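Local coordinates for protein probable fimbrial chaperone YadV (PDB 5GHU) that probably acts as a periplasmic chaperone for pilin subunits of a fimbria that may contribute to surface adhesion, at residues Val87-Val92 with Arg115-Leu120; Thr8-Lys13 with Ile70-Thr75; Ala149-Thr154 with Met190-Leu195; Leu168-Lys173 with Gly197-Ala202. One frame throughout, in Å; residues are numbered along the deposited sequence. Where two conformers were deposited one is given.

Contact 1. Residues Val87-Val92 with Arg115-Leu120; sequences VFWFNV and RTRIKL
Trp89 lays its indole between two long side chains of the adjacent strand, Arg117 over one face and Lys119 over the other. The Arg117 guanidinium lies nearly flat on the ring, the planes 19° apart, and its CZ stands 4.0 Å from the centroid of the Trp89 six-membered ring, a cation-pi stack. A bend in the arginine chain at CG-CD (chi3 -38°) folds the group back over the indole. On the other face the Lys119 aliphatic chain runs alongside, its CG 3.7 Å from the same Trp89 centroid in a CH-pi contact, while the ammonium continues to a weak hydrogen bond with Ser162 OG. The indole is thus fixed on both faces by cationic residues, though only the arginine offers its charged group to the ring.

The reverse side of the pairing is greasy. Phe88 CD1 meets Leu120 CD2 at 4.1 Å, and Phe90 CB lies 4.0 Å from Ile118 CG1, the isoleucine touching the phenyl ring at its edge.

Antiparallel backbone bonds hold the two strands in register: Leu120 N reaches Phe88 O at 2.7 Å, and Phe90 N donates to Ile118 O at 2.8 Å. The short strand axes cross at 147°, in keeping with the twist of a beta sheet. These are the last two long strands of the PapD-like N-terminal domain, an immunoglobulin-like fold. Strand 31-38 flanks 86-95, strand 9-13 pairs with 114-123 on its far side, and Ile5 of strand 3-5 packs against Ile118.

Contact 2. Residues Thr8-Lys13 with Ile70-Thr75; sequences TRVIYK and IKLMYT
Tyr12 reaches across the domain interior and meets strand 67-74 with its hydroxyl end, burying more surface here than any other residue of the two segments. With CG trans to the backbone N (chi1 -166°), the phenol extends far enough for its OH to accept a hydrogen bond from Tyr74 N, 2.9 Å long and close to straight at 167°. A side chain thereby supplies a partner for a main-chain amide of a strand with which its own strand has no backbone pairing. Beside this bond the phenol edge lies along the strand: Tyr12 CE2 is 3.5 Å from Leu72 O, near the ring plane.

Leu72 contributes the next largest share. It points toward strand 9-13, and its CD1 comes within 4.3 Å of Val10 CG1, a loose apolar touch from residues two places earlier in each strand than Tyr12 and Tyr74.

Tyr74 adds its CB, 3.8 Å from Tyr12 CZ; its side chain crosses that of Tyr12 at about a right angle, with the ring leading off. Its hydroxyl takes a hydrogen bond from Leu80 N, well apart from the site where Tyr12 OH is bound.

The short strand axes pass 9.3 Å apart at 39°, a spacing of stacked layers rather than of hydrogen-bonded neighbours, as in the sandwich of an immunoglobulin-like domain. Phe53 meets the Tyr12 ring edge-to-face, Val21 of strand 19-25 touches both Val10 and Leu72, and strand 114-123, the pairing partner of 9-13, sends Leu120 against Leu72.

Contact 3. Residues Ala149-Thr154 with Met190-Leu195; sequences ASLRVT and MKVNGL
Ala149 drops its methyl into the bend that follows strand 186-191, where CB lies 3.8 Å from Leu195 CG and also beside Val192. Next along, Leu151 CG touches Val192 CG2 at 3.8 Å. Farther on, Val153 CG2 meets the methyl of Met190, with CE 3.7 Å away; the methionine is extended beyond CG and crosses the valine at about a right angle.

Backbone bonds fix the register, in which Leu151 with Val192 and Val153 with Met190 are diagonal neighbours rather than directly paired. Leu151 and Met190 form a reciprocal antiparallel pair, Leu151 N donating to Met190 O at 2.8 Å and receiving the return bond on its carbonyl. Val192 N then binds Ala149 O at 3.0 Å, though it approaches from above the carbonyl plane. The last link, Ala149 N to Leu195 O, is longer at 3.3 Å.

Between these last two bonds the chain makes a type II turn from Val192 to Leu195, with Gly194 at positive phi (85°), and so returns Leu195 to Ala149. Asn193 ND2, in the turn, hydrogen-bonds to Asp178 OD1 and Pro176 O. Trp140 and Trp142 of strand 139-143 cover Leu151 and its neighbours, and Leu168 packs in from the second layer of this C-terminal immunoglobulin-like domain.

The chemistry is accordingly divided: four backbone hydrogen bonds join the segments, while the side chains meet through aliphatic and thioether groups.

Contact 4. Residues Leu168-Lys173 with Gly197-Ala202; sequences LEASGK and GKANSA
Ala170 and Ala199 press methyl against methyl, their CB atoms 3.5 Å apart, tighter than a usual van der Waals contact. The other apolar touches centre on Ala202. Its CB sits 3.9 Å from Leu168 CD2, which the leucine's extended first torsion (chi1 -176°) brings up against the Ala202 methyl, and 4.2 Å from Ala170 CB. Trp142 covers both Leu168 and Ala202, and Leu222 joins them.

Main-chain polarity enters through a CA-H...O contact, Ala202 CA standing 3.2 Å from Glu169 O. No direct hydrogen bond spans the two segments.

The first segment is a hairpin tip: strand 163-170 turns back into 173-176 through a type I' turn from Ala170 to Lys173, closed by two reciprocal backbone bonds between those residues. Ser171 and Gly172 both take positive phi, as this turn requires. The second segment is the loop leading into strand 203-209, so the contact joins the end of a hairpin to a loop at one end of the C-terminal immunoglobulin-like domain.

Water does the bridging. One molecule accepts from Ser171 N at 2.7 Å and donates to Ser201 O at 3.1 Å, tying the turn to the loop. A second donates to Asn200 O and is also hydrogen-bonded to Ser171 OG, at a short 2.5 Å.

Charge stays to the side. The Glu169 carboxylate leads away from the loop to a salt bridge with Arg174, with a weak, long ion pair to Lys203 besides.

The four contacts divide between the two immunoglobulin-like domains of the chaperone. Contacts 1 and 2 share the N-terminal domain, centres 10 Å apart: Leu120 CD1 packs on Leu72 CD1 at 3.6 Å, and Lys119 O probably accepts a hydrogen bond from Val10 N, so sheet pairing and cross-layer packing meet on strand 114-123. Contacts 3 and 4, 12 Å apart at their centres, are joined through Leu168, which touches Leu151, Val192 and Leu195. Contacts 1 and 2 touch neither 3 nor 4; the nearest atoms of contacts 1 and 3 are about 11 Å apart, the centres of contacts 2 and 4 about 41 Å. In relatives, pilins dock along the N-terminal domain's last strand, 114-123 here.

Contact 1. Residues Val87-Val92 with Arg115-Leu120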
loop_
_atom_site.group_PDB
_atom_site.type_symbol
_atom_site.label_atom_id
_atom_site.label_comp_id
_atom_site.label_asym_id
_atom_site.label_seq_id
_atom_site.Cartn_x
_atom_site.Cartn_y
_atom_site.Cartn_z
ATOM N N VAL A 87 -4.649 -0.159 -7.704
ATOM C CA VAL A 87 -3.380 0.053 -7.047
ATOM C C VAL A 87 -2.219 -0.226 -8.011
ATOM O O VAL A 87 -2.249 -1.144 -8.877
ATOM C CB VAL A 87 -3.217 -0.837 -5.763
ATOM C CG1 VAL A 87 -3.070 -2.357 -6.125
ATOM C CG2 VAL A 87 -2.041 -0.347 -4.902
ATOM N N PHE A 88 -1.196 0.615 -7.837
ATOM C CA PHE A 88 0.066 0.518 -8.585
ATOM C C PHE A 88 1.220 0.689 -7.646
ATOM O O PHE A 88 1.043 1.036 -6.463
ATOM C CB PHE A 88 0.112 1.566 -9.727
ATOM C CG PHE A 88 -1.029 1.424 -10.658
ATOM C CD1 PHE A 88 -2.251 2.034 -10.396
ATOM C CD2 PHE A 88 -0.908 0.641 -11.783
ATOM C CE1 PHE A 88 -3.311 1.835 -11.252
ATOM C CE2 PHE A 88 -2.003 0.448 -12.633
ATOM C CZ PHE A 88 -3.200 1.077 -12.332
ATOM N N TRP A 89 2.407 0.387 -8.170
ATOM C CA TRP A 89 3.629 0.599 -7.414
ATOM C C TRP A 89 4.513 1.681 -7.994
ATOM O O TRP A 89 4.863 1.647 -9.160
ATOM C CB TRP A 89 4.398 -0.719 -7.333
ATOM C CG TRP A 89 3.628 -1.613 -6.417
ATOM C CD1 TRP A 89 2.551 -2.404 -6.736
ATOM C CD2 TRP A 89 3.811 -1.733 -5.009
ATOM N NE1 TRP A 89 2.080 -3.027 -5.616
ATOM C CE2 TRP A 89 2.842 -2.639 -4.540
ATOM C CE3 TRP A 89 4.699 -1.170 -4.103
ATOM C CZ2 TRP A 89 2.765 -3.008 -3.209
ATOM C CZ3 TRP A 89 4.622 -1.538 -2.792
ATOM C CH2 TRP A 89 3.669 -2.449 -2.353
ATOM N N PHE A 90 4.828 2.649 -7.151
ATOM C CA PHE A 90 5.805 3.680 -7.504
ATOM C C PHE A 90 7.192 3.220 -7.067
ATOM O O PHE A 90 7.424 3.006 -5.877
ATOM C CB PHE A 90 5.441 5.025 -6.825
ATOM C CG PHE A 90 6.445 6.119 -7.107
ATOM C CD1 PHE A 90 6.676 6.529 -8.402
ATOM C CD2 PHE A 90 7.243 6.632 -6.103
ATOM C CE1 PHE A 90 7.622 7.491 -8.716
ATOM C CE2 PHE A 90 8.189 7.596 -6.395
ATOM C CZ PHE A 90 8.396 8.013 -7.719
ATOM N N ASN A 91 8.093 3.075 -8.042
ATOM C CA ASN A 91 9.439 2.564 -7.808
ATOM C C ASN A 91 10.495 3.609 -7.933
ATOM O O ASN A 91 10.445 4.417 -8.863
ATOM C CB ASN A 91 9.797 1.484 -8.841
ATOM C CG ASN A 91 8.893 0.266 -8.766
ATOM O OD1 ASN A 91 9.296 -0.754 -8.248
ATOM N ND2 ASN A 91 7.683 0.369 -9.289
ATOM N N VAL A 92 11.489 3.522 -7.050
ATOM C CA VAL A 92 12.685 4.333 -7.073
ATOM C C VAL A 92 13.907 3.441 -6.993
ATOM O O VAL A 92 14.023 2.627 -6.082
ATOM C CB VAL A 92 12.642 5.310 -5.902
ATOM C CG1 VAL A 92 13.934 6.064 -5.800
ATOM C CG2 VAL A 92 11.435 6.213 -6.111
ATOM N N ARG A 115 16.621 -0.458 -4.616
ATOM C CA ARG A 115 15.297 -0.165 -5.099
ATOM C C ARG A 115 14.293 -0.125 -3.953
ATOM O O ARG A 115 14.287 -1.008 -3.086
ATOM C CB ARG A 115 14.859 -1.225 -6.106
ATOM C CG ARG A 115 13.409 -1.127 -6.499
ATOM C CD ARG A 115 12.947 -2.545 -6.885
ATOM N NE ARG A 115 11.747 -2.521 -7.679
ATOM C CZ ARG A 115 11.210 -3.590 -8.238
ATOM N NH1 ARG A 115 11.762 -4.762 -8.055
ATOM N NH2 ARG A 115 10.085 -3.494 -8.936
ATOM N N THR A 116 13.413 0.881 -3.971
ATOM C CA THR A 116 12.355 1.001 -2.989
ATOM C C THR A 116 11.042 1.212 -3.742
ATOM O O THR A 116 11.037 1.750 -4.831
ATOM C CB THR A 116 12.615 2.177 -2.010
ATOM O OG1 THR A 116 13.693 1.813 -1.139
ATOM C CG2 THR A 116 11.395 2.463 -1.156
ATOM N N ARG A 117 9.941 0.738 -3.182
ATOM C CA ARG A 117 8.628 0.872 -3.830
ATOM C C ARG A 117 7.619 1.314 -2.782
ATOM O O ARG A 117 7.673 0.818 -1.662
ATOM C CB ARG A 117 8.127 -0.454 -4.421
ATOM C CG ARG A 117 8.996 -1.133 -5.443
ATOM C CD ARG A 117 8.323 -2.413 -5.931
ATOM N NE ARG A 117 7.650 -3.099 -4.835
ATOM C CZ ARG A 117 6.838 -4.142 -4.990
ATOM N NH1 ARG A 117 6.597 -4.617 -6.205
ATOM N NH2 ARG A 117 6.260 -4.699 -3.933
ATOM N N ILE A 118 6.672 2.180 -3.157
ATOM C CA ILE A 118 5.491 2.483 -2.329
ATOM C C ILE A 118 4.250 2.375 -3.177
ATOM O O ILE A 118 4.319 2.406 -4.400
ATOM C CB ILE A 118 5.504 3.910 -1.706
ATOM C CG1 ILE A 118 5.492 4.992 -2.786
ATOM C CG2 ILE A 118 6.663 4.075 -0.737
ATOM C CD1 ILE A 118 5.431 6.408 -2.199
ATOM N N LYS A 119 3.105 2.184 -2.537
ATOM C CA LYS A 119 1.840 2.037 -3.275
ATOM C C LYS A 119 1.304 3.371 -3.764
ATOM O O LYS A 119 1.367 4.396 -3.057
ATOM C CB LYS A 119 0.777 1.409 -2.382
ATOM C CG LYS A 119 1.122 -0.036 -2.012
ATOM C CD LYS A 119 0.162 -0.485 -0.856
ATOM C CE LYS A 119 0.561 -1.805 -0.183
ATOM N NZ LYS A 119 -0.244 -2.020 1.082
ATOM N N LEU A 120 0.738 3.318 -4.962
ATOM C CA LEU A 120 -0.062 4.445 -5.486
ATOM C C LEU A 120 -1.497 3.945 -5.634
ATOM O O LEU A 120 -1.753 2.911 -6.253
ATOM C CB LEU A 120 0.479 4.936 -6.831
ATOM C CG LEU A 120 -0.389 6.063 -7.433
ATOM C CD1 LEU A 120 0.526 7.056 -8.216
ATOM C CD2 LEU A 120 -1.460 5.503 -8.361
#

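Contact 2. Residues Thr8-Lys13 with Ile70-Thr75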
loop_
_atom_site.group_PDB
_atom_site.type_symbol
_atom_site.label_atom_id
_atom_site.label_comp_id
_atom_site.label_asym_id
_atom_site.label_seq_id
_atom_site.Cartn_x
_atom_site.Cartn_y
_atom_site.Cartn_z
ATOM N N THR A 8 4.482 7.434 2.521
ATOM C CA THR A 8 4.562 5.995 2.414
ATOM C C THR A 8 3.556 5.449 1.413
ATOM O O THR A 8 3.571 4.249 1.123
ATOM C CB THR A 8 4.337 5.301 3.759
ATOM O OG1 THR A 8 3.029 5.631 4.248
ATOM C CG2 THR A 8 5.405 5.711 4.749
ATOM N N ARG A 9 2.671 6.326 0.876
ATOM C CA ARG A 9 1.823 5.952 -0.246
ATOM C C ARG A 9 1.462 7.225 -0.985
ATOM O O ARG A 9 1.690 8.336 -0.461
ATOM C CB ARG A 9 0.542 5.182 0.187
ATOM C CG ARG A 9 -0.478 6.066 1.018
ATOM C CD ARG A 9 -0.795 5.526 2.467
ATOM N NE ARG A 9 -0.872 4.065 2.587
ATOM C CZ ARG A 9 -1.921 3.227 2.601
ATOM N NH1 ARG A 9 -1.529 1.961 2.774
ATOM N NH2 ARG A 9 -3.262 3.568 2.578
ATOM N N VAL A 10 0.930 7.067 -2.193
ATOM C CA VAL A 10 0.501 8.225 -3.015
ATOM C C VAL A 10 -0.974 8.026 -3.350
ATOM O O VAL A 10 -1.366 6.949 -3.794
ATOM C CB VAL A 10 1.304 8.300 -4.341
ATOM C CG1 VAL A 10 0.888 9.572 -5.134
ATOM C CG2 VAL A 10 2.787 8.299 -4.077
ATOM N N ILE A 11 -1.810 9.057 -3.147
ATOM C CA ILE A 11 -3.195 8.989 -3.581
ATOM C C ILE A 11 -3.311 9.796 -4.867
ATOM O O ILE A 11 -2.900 10.982 -4.902
ATOM C CB ILE A 11 -4.157 9.571 -2.515
ATOM C CG1 ILE A 11 -3.941 8.881 -1.156
ATOM C CG2 ILE A 11 -5.593 9.495 -3.012
ATOM C CD1 ILE A 11 -4.086 7.310 -1.148
ATOM N N TYR A 12 -3.825 9.141 -5.920
ATOM C CA TYR A 12 -4.008 9.806 -7.224
ATOM C C TYR A 12 -5.519 9.890 -7.466
ATOM O O TYR A 12 -6.125 8.909 -7.843
ATOM C CB TYR A 12 -3.299 9.020 -8.350
ATOM C CG TYR A 12 -3.180 9.839 -9.624
ATOM C CD1 TYR A 12 -4.302 10.260 -10.311
ATOM C CD2 TYR A 12 -1.943 10.107 -10.156
ATOM C CE1 TYR A 12 -4.185 11.043 -11.472
ATOM C CE2 TYR A 12 -1.807 10.852 -11.310
ATOM C CZ TYR A 12 -2.937 11.305 -11.966
ATOM O OH TYR A 12 -2.783 12.065 -13.116
ATOM N N LYS A 13 -6.116 11.072 -7.216
ATOM C CA LYS A 13 -7.553 11.241 -7.460
ATOM C C LYS A 13 -7.768 11.445 -8.923
ATOM O O LYS A 13 -6.995 12.127 -9.579
ATOM C CB LYS A 13 -8.086 12.417 -6.601
ATOM C CG LYS A 13 -7.948 12.091 -5.096
ATOM C CD LYS A 13 -8.574 13.234 -4.283
ATOM C CE LYS A 13 -8.340 12.890 -2.796
ATOM N NZ LYS A 13 -8.976 13.987 -1.924
ATOM N N ILE A 70 9.070 14.344 -8.587
ATOM C CA ILE A 70 8.685 13.500 -9.718
ATOM C C ILE A 70 7.211 13.755 -9.997
ATOM O O ILE A 70 6.393 13.665 -9.107
ATOM C CB ILE A 70 8.905 12.007 -9.421
ATOM C CG1 ILE A 70 10.364 11.770 -9.008
ATOM C CG2 ILE A 70 8.503 11.118 -10.623
ATOM C CD1 ILE A 70 11.447 12.122 -10.070
ATOM N N LYS A 71 6.871 14.016 -11.244
ATOM C CA LYS A 71 5.483 14.259 -11.592
ATOM C C LYS A 71 4.886 12.955 -12.127
ATOM O O LYS A 71 5.410 12.346 -13.080
ATOM C CB LYS A 71 5.394 15.399 -12.636
ATOM C CG LYS A 71 4.015 15.531 -13.295
ATOM C CD LYS A 71 3.970 16.697 -14.265
ATOM C CE LYS A 71 3.950 18.022 -13.519
ATOM N NZ LYS A 71 3.767 19.186 -14.441
ATOM N N LEU A 72 3.794 12.509 -11.517
ATOM C CA LEU A 72 3.134 11.281 -11.957
ATOM C C LEU A 72 1.889 11.687 -12.705
ATOM O O LEU A 72 1.121 12.523 -12.230
ATOM C CB LEU A 72 2.777 10.384 -10.782
ATOM C CG LEU A 72 3.937 10.074 -9.853
ATOM C CD1 LEU A 72 3.366 9.297 -8.620
ATOM C CD2 LEU A 72 5.067 9.300 -10.582
ATOM N N MET A 73 1.687 11.114 -13.881
ATOM C CA MET A 73 0.609 11.585 -14.735
ATOM C C MET A 73 -0.169 10.429 -15.369
ATOM O O MET A 73 0.417 9.578 -16.029
ATOM C CB MET A 73 1.163 12.493 -15.816
ATOM C CG MET A 73 0.073 13.117 -16.588
ATOM S SD MET A 73 0.653 14.350 -17.770
ATOM C CE MET A 73 1.530 15.530 -16.774
ATOM N N TYR A 74 -1.483 10.385 -15.158
ATOM C CA TYR A 74 -2.348 9.372 -15.782
ATOM C C TYR A 74 -2.517 9.676 -17.273
ATOM O O TYR A 74 -2.732 10.807 -17.658
ATOM C CB TYR A 74 -3.708 9.324 -15.074
ATOM C CG TYR A 74 -4.753 8.372 -15.650
ATOM C CD1 TYR A 74 -4.575 6.996 -15.604
ATOM C CD2 TYR A 74 -5.944 8.864 -16.192
ATOM C CE1 TYR A 74 -5.546 6.122 -16.127
ATOM C CE2 TYR A 74 -6.922 8.007 -16.709
ATOM C CZ TYR A 74 -6.727 6.636 -16.660
ATOM O OH TYR A 74 -7.699 5.787 -17.174
ATOM N N THR A 75 -2.412 8.650 -18.092
ATOM C CA THR A 75 -2.422 8.852 -19.536
ATOM C C THR A 75 -3.694 8.292 -20.150
ATOM O O THR A 75 -3.997 8.577 -21.301
ATOM C CB THR A 75 -1.219 8.185 -20.199
ATOM O OG1 THR A 75 -1.324 6.761 -20.041
ATOM C CG2 THR A 75 0.091 8.693 -19.605
#

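Contact 3. Residues Ala149-Thr154 with Met190-Leu195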
loop_
_atom_site.group_PDB
_atom_site.type_symbol
_atom_site.label_atom_id
_atom_site.label_comp_id
_atom_site.label_asym_id
_atom_site.label_seq_id
_atom_site.Cartn_x
_atom_site.Cartn_y
_atom_site.Cartn_z
ATOM N N ALA A 149 -4.702 -22.313 11.606
ATOM C CA ALA A 149 -5.752 -21.301 11.701
ATOM C C ALA A 149 -5.560 -20.190 10.706
ATOM O O ALA A 149 -4.416 -19.743 10.438
ATOM C CB ALA A 149 -5.803 -20.742 13.116
ATOM N N SER A 150 -6.678 -19.746 10.103
ATOM C CA SER A 150 -6.640 -18.549 9.272
ATOM C C SER A 150 -7.986 -17.882 9.286
ATOM O O SER A 150 -8.950 -18.478 9.730
ATOM C CB SER A 150 -6.246 -18.896 7.837
ATOM O OG SER A 150 -7.089 -19.917 7.406
ATOM N N LEU A 151 -8.019 -16.641 8.789
ATOM C CA LEU A 151 -9.226 -15.842 8.752
ATOM C C LEU A 151 -9.545 -15.560 7.310
ATOM O O LEU A 151 -8.645 -15.277 6.523
ATOM C CB LEU A 151 -9.054 -14.527 9.460
ATOM C CG LEU A 151 -8.659 -14.769 10.911
ATOM C CD1 LEU A 151 -8.217 -13.466 11.520
ATOM C CD2 LEU A 151 -9.890 -15.242 11.621
ATOM N N ARG A 152 -10.829 -15.607 6.993
ATOM C CA ARG A 152 -11.275 -15.092 5.692
ATOM C C ARG A 152 -11.864 -13.704 5.916
ATOM O O ARG A 152 -12.680 -13.497 6.836
ATOM C CB ARG A 152 -12.292 -16.029 5.065
ATOM C CG ARG A 152 -12.848 -15.550 3.696
ATOM C CD ARG A 152 -14.157 -14.758 3.786
ATOM N NE ARG A 152 -15.261 -15.627 4.211
ATOM C CZ ARG A 152 -16.558 -15.276 4.137
ATOM N NH1 ARG A 152 -16.919 -14.084 3.631
ATOM N NH2 ARG A 152 -17.500 -16.148 4.535
ATOM N N VAL A 153 -11.429 -12.760 5.114
ATOM C CA VAL A 153 -11.779 -11.362 5.315
ATOM C C VAL A 153 -12.453 -10.880 4.023
ATOM O O VAL A 153 -11.967 -11.180 2.930
ATOM C CB VAL A 153 -10.547 -10.506 5.603
ATOM C CG1 VAL A 153 -10.951 -9.064 6.082
ATOM C CG2 VAL A 153 -9.691 -11.170 6.708
ATOM N N THR A 154 -13.578 -10.187 4.175
ATOM C CA THR A 154 -14.359 -9.731 3.002
ATOM C C THR A 154 -14.436 -8.224 3.041
ATOM O O THR A 154 -14.825 -7.662 4.060
ATOM C CB THR A 154 -15.734 -10.329 3.055
ATOM O OG1 THR A 154 -15.628 -11.746 2.815
ATOM C CG2 THR A 154 -16.643 -9.770 1.963
ATOM N N MET A 190 -6.059 -14.688 5.593
ATOM C CA MET A 190 -4.858 -14.225 6.274
ATOM C C MET A 190 -4.576 -15.239 7.345
ATOM O O MET A 190 -5.487 -15.646 8.097
ATOM C CB MET A 190 -5.071 -12.812 6.867
ATOM C CG MET A 190 -5.408 -11.772 5.807
ATOM S SD MET A 190 -5.715 -10.195 6.649
ATOM C CE MET A 190 -6.721 -9.381 5.413
ATOM N N LYS A 191 -3.318 -15.686 7.382
ATOM C CA LYS A 191 -2.860 -16.702 8.322
ATOM C C LYS A 191 -2.821 -16.162 9.770
ATOM O O LYS A 191 -2.532 -14.986 10.000
ATOM C CB LYS A 191 -1.465 -17.198 7.919
ATOM C CG LYS A 191 -1.485 -18.102 6.687
ATOM C CD LYS A 191 -0.129 -18.793 6.448
ATOM C CE LYS A 191 0.401 -19.429 7.743
ATOM N NZ LYS A 191 1.561 -20.372 7.556
ATOM N N VAL A 192 -3.141 -17.029 10.730
ATOM C CA VAL A 192 -3.002 -16.689 12.167
ATOM C C VAL A 192 -1.838 -17.508 12.701
ATOM O O VAL A 192 -1.854 -18.741 12.651
ATOM C CB VAL A 192 -4.284 -16.978 12.987
ATOM C CG1 VAL A 192 -4.083 -16.606 14.484
ATOM C CG2 VAL A 192 -5.477 -16.186 12.421
ATOM N N ASN A 193 -0.815 -16.821 13.176
ATOM C CA ASN A 193 0.403 -17.495 13.629
ATOM C C ASN A 193 0.288 -18.103 15.006
ATOM O O ASN A 193 -0.110 -17.446 15.955
ATOM C CB ASN A 193 1.575 -16.534 13.612
ATOM C CG ASN A 193 1.927 -16.086 12.232
ATOM O OD1 ASN A 193 2.705 -16.734 11.533
ATOM N ND2 ASN A 193 1.343 -14.994 11.815
ATOM N N GLY A 194 0.656 -19.371 15.107
ATOM C CA GLY A 194 0.841 -19.983 16.413
ATOM C C GLY A 194 -0.435 -20.522 17.006
ATOM O O GLY A 194 -0.493 -20.821 18.188
ATOM N N LEU A 195 -1.458 -20.637 16.184
ATOM C CA LEU A 195 -2.759 -21.114 16.622
ATOM C C LEU A 195 -3.201 -22.296 15.773
ATOM O O LEU A 195 -3.297 -22.187 14.540
ATOM C CB LEU A 195 -3.800 -20.003 16.524
ATOM C CG LEU A 195 -5.212 -20.437 16.907
ATOM C CD1 LEU A 195 -5.278 -20.906 18.352
ATOM C CD2 LEU A 195 -6.180 -19.277 16.672
#

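Contact 4. Residues Leu168-Lys173 with Gly197-Ala202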
loop_
_atom_site.group_PDB
_atom_site.type_symbol
_atom_site.label_atom_id
_atom_site.label_comp_id
_atom_site.label_asym_id
_atom_site.label_seq_id
_atom_site.Cartn_x
_atom_site.Cartn_y
_atom_site.Cartn_z
ATOM N N LEU A 168 -5.179 -11.867 16.558
ATOM C CA LEU A 168 -6.359 -12.526 17.074
ATOM C C LEU A 168 -6.117 -12.828 18.544
ATOM O O LEU A 168 -5.024 -13.231 18.888
ATOM C CB LEU A 168 -6.575 -13.814 16.286
ATOM C CG LEU A 168 -7.856 -14.513 16.695
ATOM C CD1 LEU A 168 -8.440 -15.136 15.433
ATOM C CD2 LEU A 168 -7.476 -15.579 17.720
ATOM N N GLU A 169 -7.111 -12.564 19.383
ATOM C CA GLU A 169 -6.985 -12.829 20.822
ATOM C C GLU A 169 -8.073 -13.760 21.278
ATOM O O GLU A 169 -9.224 -13.622 20.899
ATOM C CB GLU A 169 -7.092 -11.520 21.594
ATOM C CG GLU A 169 -6.114 -11.322 22.705
ATOM C CD GLU A 169 -5.876 -9.839 22.885
ATOM O OE1 GLU A 169 -6.838 -9.067 22.697
ATOM O OE2 GLU A 169 -4.742 -9.445 23.137
ATOM N N ALA A 170 -7.700 -14.687 22.139
ATOM C CA ALA A 170 -8.676 -15.577 22.745
ATOM C C ALA A 170 -8.147 -16.075 24.072
ATOM O O ALA A 170 -7.032 -16.564 24.121
ATOM C CB ALA A 170 -8.967 -16.767 21.828
ATOM N N SER A 171 -8.963 -15.959 25.118
ATOM C CA SER A 171 -8.598 -16.461 26.435
ATOM C C SER A 171 -7.247 -15.887 26.872
ATOM O O SER A 171 -6.444 -16.623 27.479
ATOM C CB SER A 171 -8.523 -17.996 26.454
ATOM O OG SER A 171 -9.729 -18.613 26.005
ATOM N N GLY A 172 -7.007 -14.634 26.532
ATOM C CA GLY A 172 -5.838 -13.888 26.967
ATOM C C GLY A 172 -4.572 -14.141 26.178
ATOM O O GLY A 172 -3.509 -13.592 26.486
ATOM N N LYS A 173 -4.657 -15.001 25.165
ATOM C CA LYS A 173 -3.500 -15.295 24.359
ATOM C C LYS A 173 -3.660 -14.530 23.067
ATOM O O LYS A 173 -4.778 -14.406 22.533
ATOM C CB LYS A 173 -3.367 -16.797 24.084
ATOM C CG LYS A 173 -2.921 -17.571 25.351
ATOM C CD LYS A 173 -2.881 -19.064 25.075
ATOM C CE LYS A 173 -1.469 -19.557 24.754
ATOM N NZ LYS A 173 -0.968 -19.088 23.421
ATOM N N GLY A 197 -6.237 -24.234 15.770
ATOM C CA GLY A 197 -7.566 -24.184 15.184
ATOM C C GLY A 197 -8.418 -23.119 15.839
ATOM O O GLY A 197 -7.962 -22.477 16.786
ATOM N N LYS A 198 -9.643 -22.933 15.339
ATOM C CA LYS A 198 -10.577 -21.962 15.904
ATOM C C LYS A 198 -10.573 -21.974 17.445
ATOM O O LYS A 198 -10.617 -23.021 18.095
ATOM C CB LYS A 198 -11.991 -22.212 15.375
ATOM N N ALA A 199 -10.465 -20.784 18.012
ATOM C CA ALA A 199 -10.552 -20.560 19.440
ATOM C C ALA A 199 -11.915 -19.992 19.791
ATOM O O ALA A 199 -12.501 -19.240 19.010
ATOM C CB ALA A 199 -9.465 -19.609 19.875
ATOM N N ASN A 200 -12.407 -20.321 20.971
ATOM C CA ASN A 200 -13.662 -19.772 21.455
ATOM C C ASN A 200 -13.589 -18.286 21.786
ATOM O O ASN A 200 -12.617 -17.812 22.394
ATOM C CB ASN A 200 -14.121 -20.526 22.705
ATOM C CG ASN A 200 -14.324 -21.999 22.453
ATOM O OD1 ASN A 200 -14.670 -22.407 21.345
ATOM N ND2 ASN A 200 -14.107 -22.809 23.481
ATOM N N SER A 201 -14.640 -17.572 21.402
ATOM C CA SER A 201 -14.824 -16.161 21.714
ATOM C C SER A 201 -13.625 -15.322 21.314
ATOM O O SER A 201 -13.140 -14.516 22.095
ATOM C CB SER A 201 -15.115 -15.977 23.196
ATOM O OG SER A 201 -16.292 -16.691 23.538
ATOM N N ALA A 202 -13.156 -15.508 20.091
ATOM C CA ALA A 202 -11.958 -14.805 19.654
ATOM C C ALA A 202 -12.315 -13.419 19.161
ATOM O O ALA A 202 -13.440 -13.176 18.663
ATOM C CB ALA A 202 -11.278 -15.558 18.578
HETATM O O HOH W 1 -11.551 -15.597 24.481
HETATM O O HOH W 2 -10.526 -19.538 23.875
#